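Side-chain contact in alpha-1,2-mannosidase (Bacteroides thetaiotaomicron, PDB 2WW2), which hydrolyses alpha-mannosides with inversion of configuration, as a calcium-dependent mannosidase of glycoside hydrolase family 92 in a human gut symbiont: residues 390-395 against 399-404. Residues are numbered along the deposited sequence; the frame is centred on the assembly and turned at random.
Sequences DAWMKG and VDAEKA
The indole of W392 meets 399-404 with the benzo end of its ring. The carbonyl oxygen of V399 sits at the ring edge, in the plane, 3.4 Å from W392 CZ3, where it lies against the weakly positive C-H rim rather than over the pi cloud. One methyl branch of V399, CG2, lies 3.8 Å from W392 CZ3 and also brushes CE3, while CB of A401 comes in obliquely, 3.8 Å from W392 CH2 and nearly as close to CZ2. The indole reaches this spot because CG stands anti to the backbone N (chi1 -168°), which carries the ring off helix 383-393 toward the start of the next one. Substituting an alanine for W392 would probably leave V399 CG2 and A401 CB without their aromatic partner and open a gap between the two helix ends.

Each helix end has its own closure. The first helix ends in a Schellman motif with G395, at positive phi, as C-prime: G395 N donates to W392 O at 3.1 Å, and I396 N turns back to A391 O. At the same helix end, K394 NZ forms a salt bridge of 3.0 Å with D390 OD2, and NZ also bonds T343 OG1 and Y652 OH. On the other side D400 is the N-cap of helix 401-413, its OD2 accepting from K403 N at 2.9 Å on the anti side of the carboxylate.

Two consecutive helices, 383-393 and 401-413, are joined here by a short loop at the surface of the catalytic domain, the (alpha/alpha)6 barrel of family 92. Helix 444-465 borders the contact, with F461 edge-to-face against W392 and L465 touching A401, while helix 347-364 meets A391 through T354 and V399 through I358.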
ATOM      1  N   ASP A 390      10.227 -33.554 -19.830  1.00  7.22           N
ATOM      2  CA  ASP A 390      10.720 -33.791 -18.477  1.00  7.57           C
ATOM      3  C   ASP A 390      10.733 -35.297 -18.197  1.00  8.24           C
ATOM      4  O   ASP A 390      11.728 -35.844 -17.662  1.00  8.01           O
ATOM      5  CB  ASP A 390       9.881 -33.045 -17.429  1.00  8.03           C
ATOM      6  CG  ASP A 390      10.454 -33.184 -16.024  1.00  9.37           C
ATOM      7  OD1 ASP A 390      11.616 -32.749 -15.808  1.00 10.16           O
ATOM      8  OD2 ASP A 390       9.757 -33.741 -15.139  1.00 10.32           O
ATOM      9  N   ALA A 391       9.642 -35.978 -18.569  1.00  7.71           N
ATOM     10  CA  ALA A 391       9.549 -37.427 -18.357  1.00  7.71           C
ATOM     11  C   ALA A 391      10.604 -38.146 -19.176  1.00  7.73           C
ATOM     12  O   ALA A 391      11.319 -39.008 -18.664  1.00  7.91           O
ATOM     13  CB  ALA A 391       8.161 -37.940 -18.716  1.00  7.35           C
ATOM     14  N   TRP A 392      10.731 -37.761 -20.438  1.00  7.44           N
ATOM     15  CA  TRP A 392      11.666 -38.429 -21.339  1.00  8.18           C
ATOM     16  C   TRP A 392      13.093 -38.363 -20.796  1.00  8.80           C
ATOM     17  O   TRP A 392      13.842 -39.349 -20.871  1.00  9.32           O
ATOM     18  CB  TRP A 392      11.599 -37.783 -22.721  1.00  7.63           C
ATOM     19  CG  TRP A 392      12.302 -38.569 -23.794  1.00  8.61           C
ATOM     20  CD1 TRP A 392      13.607 -38.454 -24.171  1.00  9.90           C
ATOM     21  CD2 TRP A 392      11.731 -39.583 -24.633  1.00  8.67           C
ATOM     22  NE1 TRP A 392      13.885 -39.328 -25.195  1.00  8.55           N
ATOM     23  CE2 TRP A 392      12.747 -40.030 -25.499  1.00 11.02           C
ATOM     24  CE3 TRP A 392      10.457 -40.145 -24.740  1.00  9.34           C
ATOM     25  CZ2 TRP A 392      12.535 -41.040 -26.449  1.00 10.50           C
ATOM     26  CZ3 TRP A 392      10.242 -41.144 -25.689  1.00  9.17           C
ATOM     27  CH2 TRP A 392      11.275 -41.573 -26.531  1.00  9.35           C
ATOM     28  N   MET A 393      13.468 -37.204 -20.256  1.00  9.17           N
ATOM     29  CA  MET A 393      14.850 -37.011 -19.821  1.00 10.44           C
ATOM     30  C   MET A 393      15.130 -37.740 -18.519  1.00 10.57           C
ATOM     31  O   MET A 393      16.277 -37.831 -18.089  1.00 11.53           O
ATOM     32  CB  MET A 393      15.178 -35.532 -19.684  1.00 10.24           C
ATOM     33  CG  MET A 393      15.058 -34.776 -20.995  1.00 10.97           C
ATOM     34  SD  MET A 393      16.003 -35.546 -22.324  1.00 15.02           S
ATOM     35  CE  MET A 393      15.407 -34.608 -23.705  1.00 13.41           C
ATOM     36  N   LYS A 394      14.068 -38.252 -17.902  1.00 10.57           N
ATOM     37  CA  LYS A 394      14.160 -39.014 -16.679  1.00  9.75           C
ATOM     38  C   LYS A 394      13.950 -40.498 -16.955  1.00 10.71           C
ATOM     39  O   LYS A 394      13.777 -41.290 -16.020  1.00 10.77           O
ATOM     40  CB  LYS A 394      13.109 -38.517 -15.672  1.00  9.51           C
ATOM     41  CG  LYS A 394      13.430 -37.149 -15.131  1.00  8.05           C
ATOM     42  CD  LYS A 394      12.275 -36.540 -14.341  1.00  7.54           C
ATOM     43  CE  LYS A 394      12.718 -35.207 -13.717  1.00  7.29           C
ATOM     44  NZ  LYS A 394      11.604 -34.613 -12.924  1.00  7.61           N
ATOM     45  N   GLY A 395      13.960 -40.873 -18.230  1.00 10.26           N
ATOM     46  CA  GLY A 395      13.895 -42.285 -18.605  1.00 10.87           C
ATOM     47  C   GLY A 395      12.487 -42.844 -18.696  1.00 10.39           C
ATOM     48  O   GLY A 395      12.305 -44.048 -18.819  1.00 10.09           O
ATOM     49  N   VAL A 399       6.017 -43.069 -25.026  1.00 14.68           N
ATOM     50  CA  VAL A 399       5.550 -42.583 -26.318  1.00 14.08           C
ATOM     51  C   VAL A 399       6.593 -42.859 -27.404  1.00 14.11           C
ATOM     52  O   VAL A 399       7.780 -43.057 -27.117  1.00 14.01           O
ATOM     53  CB  VAL A 399       5.239 -41.077 -26.262  1.00 14.01           C
ATOM     54  CG1 VAL A 399       4.149 -40.793 -25.207  1.00 14.28           C
ATOM     55  CG2 VAL A 399       6.514 -40.276 -25.935  1.00 13.54           C
ATOM     56  N   ASP A 400       6.145 -42.874 -28.650  1.00 13.08           N
ATOM     57  CA  ASP A 400       7.044 -42.984 -29.776  1.00 13.31           C
ATOM     58  C   ASP A 400       7.752 -41.640 -30.003  1.00 12.69           C
ATOM     59  O   ASP A 400       7.101 -40.601 -30.123  1.00 11.71           O
ATOM     60  CB  ASP A 400       6.258 -43.360 -31.021  1.00 13.82           C
ATOM     61  CG  ASP A 400       7.120 -43.374 -32.252  1.00 16.14           C
ATOM     62  OD1 ASP A 400       7.861 -44.363 -32.438  1.00 19.46           O
ATOM     63  OD2 ASP A 400       7.082 -42.397 -33.023  1.00 18.23           O
ATOM     64  N   ALA A 401       9.079 -41.669 -30.064  1.00 12.03           N
ATOM     65  CA  ALA A 401       9.877 -40.456 -30.174  1.00 12.55           C
ATOM     66  C   ALA A 401       9.471 -39.579 -31.355  1.00 12.94           C
ATOM     67  O   ALA A 401       9.321 -38.365 -31.215  1.00 11.71           O
ATOM     68  CB  ALA A 401      11.377 -40.809 -30.275  1.00 12.58           C
ATOM     69  N   GLU A 402       9.327 -40.191 -32.528  1.00 13.29           N
ATOM     70  CA  GLU A 402       9.037 -39.421 -33.740  1.00 14.30           C
ATOM     71  C   GLU A 402       7.648 -38.812 -33.708  1.00 14.03           C
ATOM     72  O   GLU A 402       7.455 -37.682 -34.154  1.00 14.12           O
ATOM     73  CB  GLU A 402       9.182 -40.295 -34.989  1.00 14.86           C
ATOM     74  CG  GLU A 402      10.583 -40.810 -35.205  1.00 18.21           C
ATOM     75  CD  GLU A 402      11.395 -39.899 -36.078  1.00 23.49           C
ATOM     76  OE1 GLU A 402      10.992 -38.720 -36.244  1.00 25.94           O
ATOM     77  OE2 GLU A 402      12.421 -40.370 -36.625  1.00 26.11           O
ATOM     78  N   LYS A 403       6.681 -39.579 -33.215  1.00 13.64           N
ATOM     79  CA  LYS A 403       5.308 -39.090 -33.091  1.00 13.67           C
ATOM     80  C   LYS A 403       5.260 -37.957 -32.064  1.00 12.64           C
ATOM     81  O   LYS A 403       4.595 -36.932 -32.278  1.00 12.16           O
ATOM     82  CB  LYS A 403       4.363 -40.230 -32.684  1.00 13.45           C
ATOM     83  CG  LYS A 403       2.969 -39.778 -32.230  1.00 17.42           C
ATOM     84  CD  LYS A 403       2.151 -39.156 -33.378  1.00 21.02           C
ATOM     85  CE  LYS A 403       1.405 -40.205 -34.176  1.00 24.21           C
ATOM     86  NZ  LYS A 403       0.996 -39.669 -35.515  1.00 25.90           N
ATOM     87  N   ALA A 404       5.965 -38.134 -30.945  1.00 11.42           N
ATOM     88  CA  ALA A 404       5.992 -37.076 -29.926  1.00 10.50           C
ATOM     89  C   ALA A 404       6.624 -35.801 -30.488  1.00 10.12           C
ATOM     90  O   ALA A 404       6.103 -34.709 -30.285  1.00  9.15           O
ATOM     91  CB  ALA A 404       6.724 -37.536 -28.654  1.00 10.37           C
TER